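Local atomic coordinates of cytokinin riboside 5'-monophosphate phosphoribohydrolase (Corynebacterium glutamicum, PDB entry 5ZBL), a protein that is a member of the SLOG clan of proteins, with a Rossmann-like alpha/beta fold built on a parallel sheet. Residues Ala7-Ser19 and Leu106-Thr119. Residues are numbered along the deposited sequence; the frame is centred on the assembly and turned at random.
Sequences APTLQRVTVFTGS and LGDGFIAMPGGAGT. With PO4 (phosphate ion), chain G.
Thr14 N, Phe16 N, Ile111 N and Met113 N carry the ladder between strands 12-16 and 110-112, whose axes approach to 4.8 Å. Thr14 N bonds to Gly109 O and Ile111 N to Thr14 O; one step on, Phe16 N reaches Ile111 O at 2.8 Å and Met113 N reaches Phe16 O, each nearly straight. This alternation defines a parallel register. On the face of the sheet that carries Thr14, Phe16 and Phe110, the two phenylalanine rings are near parallel (22°) but slid apart, so Phe16 CZ meets Phe110 CD1 at 3.7 Å with little overlap; Phe110 also lies alongside Thr14, whose OG1 hydrogen-bonds to Met103 O. On the face carrying Val15 and Ile111, Val15 CG1, anti to its own N (chi1 180°), reaches Met113 CG at 3.9 Å, while Val13 CG2 touches Ile111 CD1.

These are central strands of a parallel, Rossmann-like sheet, with strand 44-47 flanking 12-16 on its other side and helix 117-130 packing on Phe16 and Phe110. At the N-terminal end, Asp108 OD2 accepts from Gln11 N, above the carboxylate plane, and from Arg12 N at 3.0 Å through its anti lone pair. Arg12 NH2 adds a salt bridge to the same oxygen at 3.1 Å, the guanidinium and carboxylate planes standing 76° apart. Asp108 N returns a bond to Arg12 O.

Beyond the C-terminal ends, Pro114 O accepts from Thr17 OG1 and from Gly18 N, tying the two loops together. Gly18 and Gly115 pass with their CA atoms 3.6 Å apart, in the approach to a bound phosphate ion. Ser19 N and OG hold its O1, Gly118 N holds O4, and Thr119 OG1 reaches O3 at 2.6 Å, at the N-terminus of helix 117-130.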
# COMPACT_ATOMS: atom_id res chain seq x y z
N ALA A 7 -27.43 11.51 -8.16
CA ALA A 7 -26.40 10.90 -7.31
C ALA A 7 -25.70 9.78 -8.10
O ALA A 7 -26.26 9.27 -9.09
CB ALA A 7 -27.01 10.36 -6.02
N PRO A 8 -24.44 9.45 -7.72
CA PRO A 8 -23.72 8.46 -8.51
C PRO A 8 -24.31 7.06 -8.33
O PRO A 8 -24.96 6.79 -7.34
CB PRO A 8 -22.27 8.52 -7.95
CG PRO A 8 -22.27 9.56 -6.87
CD PRO A 8 -23.70 9.79 -6.49
N THR A 9 -24.08 6.20 -9.31
CA THR A 9 -24.40 4.78 -9.20
C THR A 9 -23.18 3.95 -9.56
O THR A 9 -22.17 4.45 -10.10
CB THR A 9 -25.59 4.36 -10.11
OG1 THR A 9 -25.38 4.81 -11.46
CG2 THR A 9 -26.90 4.95 -9.57
N LEU A 10 -23.31 2.67 -9.28
CA LEU A 10 -22.26 1.72 -9.50
C LEU A 10 -22.31 1.19 -10.93
O LEU A 10 -22.89 0.14 -11.19
CB LEU A 10 -22.39 0.58 -8.48
CG LEU A 10 -21.15 -0.31 -8.41
CD1 LEU A 10 -20.03 0.40 -7.68
CD2 LEU A 10 -21.46 -1.62 -7.75
N GLN A 11 -21.67 1.90 -11.85
CA GLN A 11 -21.58 1.50 -13.27
C GLN A 11 -20.24 0.86 -13.61
O GLN A 11 -20.16 -0.02 -14.49
CB GLN A 11 -21.88 2.71 -14.16
CG GLN A 11 -23.16 3.42 -13.69
CD GLN A 11 -23.82 4.26 -14.75
OE1 GLN A 11 -23.17 5.03 -15.44
NE2 GLN A 11 -25.13 4.14 -14.87
N ARG A 12 -19.19 1.26 -12.90
CA ARG A 12 -17.89 0.63 -13.07
C ARG A 12 -17.31 0.27 -11.75
O ARG A 12 -17.46 1.01 -10.76
CB ARG A 12 -16.96 1.57 -13.80
CG ARG A 12 -17.22 1.63 -15.30
CD ARG A 12 -17.04 3.03 -15.83
NE ARG A 12 -18.03 3.91 -15.18
CZ ARG A 12 -17.89 5.22 -14.96
NH1 ARG A 12 -16.78 5.87 -15.33
NH2 ARG A 12 -18.89 5.89 -14.36
N VAL A 13 -16.61 -0.86 -11.73
CA VAL A 13 -15.76 -1.18 -10.60
C VAL A 13 -14.32 -1.27 -11.00
O VAL A 13 -13.96 -1.92 -12.02
CB VAL A 13 -16.13 -2.49 -9.88
CG1 VAL A 13 -17.47 -2.34 -9.17
CG2 VAL A 13 -16.03 -3.70 -10.83
N THR A 14 -13.47 -0.66 -10.17
CA THR A 14 -12.03 -0.69 -10.36
C THR A 14 -11.56 -1.88 -9.59
O THR A 14 -11.86 -2.01 -8.42
CB THR A 14 -11.37 0.60 -9.86
OG1 THR A 14 -11.80 1.68 -10.68
CG2 THR A 14 -9.85 0.55 -9.96
N VAL A 15 -10.86 -2.77 -10.26
CA VAL A 15 -10.45 -4.01 -9.62
C VAL A 15 -8.95 -4.12 -9.43
O VAL A 15 -8.20 -3.91 -10.37
CB VAL A 15 -10.98 -5.23 -10.36
CG1 VAL A 15 -10.52 -6.51 -9.66
CG2 VAL A 15 -12.50 -5.18 -10.34
N PHE A 16 -8.52 -4.39 -8.21
CA PHE A 16 -7.09 -4.61 -7.94
C PHE A 16 -6.89 -6.11 -7.77
O PHE A 16 -7.61 -6.73 -6.94
CB PHE A 16 -6.65 -3.92 -6.64
CG PHE A 16 -7.01 -2.46 -6.54
CD1 PHE A 16 -6.82 -1.60 -7.61
CD2 PHE A 16 -7.43 -1.92 -5.33
CE1 PHE A 16 -7.13 -0.24 -7.50
CE2 PHE A 16 -7.71 -0.55 -5.21
CZ PHE A 16 -7.57 0.28 -6.30
N THR A 17 -5.93 -6.69 -8.48
CA THR A 17 -5.66 -8.10 -8.31
C THR A 17 -4.27 -8.53 -8.81
O THR A 17 -3.59 -7.81 -9.49
CB THR A 17 -6.75 -8.91 -9.01
OG1 THR A 17 -6.66 -10.30 -8.66
CG2 THR A 17 -6.70 -8.73 -10.53
N GLY A 18 -3.85 -9.71 -8.42
CA GLY A 18 -2.49 -10.17 -8.77
C GLY A 18 -2.12 -10.33 -10.24
O GLY A 18 -2.96 -10.62 -11.10
N SER A 19 -0.83 -10.15 -10.52
CA SER A 19 -0.28 -10.55 -11.83
C SER A 19 0.22 -11.98 -11.76
O SER A 19 0.84 -12.45 -12.71
CB SER A 19 0.85 -9.64 -12.26
OG SER A 19 1.80 -9.63 -11.22
N LEU A 106 -12.12 6.76 -12.80
CA LEU A 106 -12.96 6.00 -13.73
C LEU A 106 -13.96 5.07 -13.05
O LEU A 106 -15.01 4.79 -13.62
CB LEU A 106 -12.12 5.15 -14.70
CG LEU A 106 -11.40 5.88 -15.81
CD1 LEU A 106 -10.39 4.96 -16.54
CD2 LEU A 106 -12.41 6.52 -16.78
N GLY A 107 -13.63 4.57 -11.86
CA GLY A 107 -14.46 3.59 -11.16
C GLY A 107 -15.40 4.24 -10.18
O GLY A 107 -15.13 5.33 -9.67
N ASP A 108 -16.52 3.57 -9.94
CA ASP A 108 -17.52 4.05 -9.00
C ASP A 108 -17.33 3.38 -7.68
O ASP A 108 -17.98 3.73 -6.71
CB ASP A 108 -18.92 3.84 -9.55
CG ASP A 108 -19.19 4.71 -10.82
OD1 ASP A 108 -19.17 5.98 -10.71
OD2 ASP A 108 -19.36 4.11 -11.91
N GLY A 109 -16.40 2.41 -7.64
CA GLY A 109 -16.13 1.60 -6.47
C GLY A 109 -14.90 0.73 -6.73
O GLY A 109 -14.46 0.63 -7.88
N PHE A 110 -14.40 0.11 -5.67
CA PHE A 110 -13.13 -0.61 -5.66
C PHE A 110 -13.33 -2.01 -5.10
O PHE A 110 -14.03 -2.18 -4.09
CB PHE A 110 -12.14 0.12 -4.78
CG PHE A 110 -11.81 1.51 -5.26
CD1 PHE A 110 -10.97 1.69 -6.35
CD2 PHE A 110 -12.32 2.62 -4.62
CE1 PHE A 110 -10.68 2.97 -6.81
CE2 PHE A 110 -12.02 3.91 -5.06
CZ PHE A 110 -11.23 4.08 -6.16
N ILE A 111 -12.75 -3.01 -5.78
CA ILE A 111 -12.69 -4.38 -5.30
C ILE A 111 -11.21 -4.81 -5.29
O ILE A 111 -10.48 -4.62 -6.27
CB ILE A 111 -13.46 -5.32 -6.20
CG1 ILE A 111 -14.95 -4.93 -6.24
CG2 ILE A 111 -13.41 -6.76 -5.71
CD1 ILE A 111 -15.71 -5.69 -7.32
N ALA A 112 -10.78 -5.39 -4.18
CA ALA A 112 -9.47 -5.97 -4.09
C ALA A 112 -9.69 -7.49 -4.00
O ALA A 112 -10.38 -7.98 -3.09
CB ALA A 112 -8.70 -5.41 -2.90
N MET A 113 -9.15 -8.17 -5.01
CA MET A 113 -9.15 -9.61 -5.08
C MET A 113 -7.78 -10.07 -4.59
O MET A 113 -6.87 -9.27 -4.44
CB MET A 113 -9.36 -10.06 -6.53
CG MET A 113 -10.61 -9.50 -7.22
SD MET A 113 -11.20 -10.52 -8.61
CE MET A 113 -9.70 -10.85 -9.51
N PRO A 114 -7.61 -11.38 -4.40
CA PRO A 114 -6.28 -11.85 -4.07
C PRO A 114 -5.21 -11.32 -5.01
O PRO A 114 -5.44 -11.11 -6.20
CB PRO A 114 -6.40 -13.36 -4.23
CG PRO A 114 -7.83 -13.61 -3.83
CD PRO A 114 -8.59 -12.48 -4.43
N GLY A 115 -4.03 -11.10 -4.44
CA GLY A 115 -2.90 -10.60 -5.19
C GLY A 115 -1.76 -10.37 -4.24
O GLY A 115 -1.86 -10.68 -3.06
N GLY A 116 -0.70 -9.81 -4.80
CA GLY A 116 0.52 -9.53 -4.10
C GLY A 116 0.63 -8.11 -3.59
O GLY A 116 -0.38 -7.46 -3.26
N ALA A 117 1.88 -7.63 -3.56
CA ALA A 117 2.22 -6.34 -2.97
C ALA A 117 1.57 -5.16 -3.68
O ALA A 117 1.11 -4.22 -3.03
CB ALA A 117 3.74 -6.16 -2.95
N GLY A 118 1.58 -5.20 -5.01
CA GLY A 118 0.90 -4.19 -5.84
C GLY A 118 -0.56 -4.03 -5.52
O GLY A 118 -1.10 -2.92 -5.49
N THR A 119 -1.21 -5.16 -5.25
CA THR A 119 -2.63 -5.16 -4.97
C THR A 119 -2.89 -4.54 -3.59
O THR A 119 -3.77 -3.70 -3.42
CB THR A 119 -3.22 -6.61 -5.13
OG1 THR A 119 -3.06 -7.04 -6.50
CG2 THR A 119 -4.70 -6.66 -4.71
P PO4 G . 0.77 -7.67 -7.67
O1 PO4 G . 0.93 -9.06 -8.21
O2 PO4 G . 0.74 -6.70 -8.83
O3 PO4 G . -0.55 -7.57 -6.94
O4 PO4 G . 1.93 -7.40 -6.77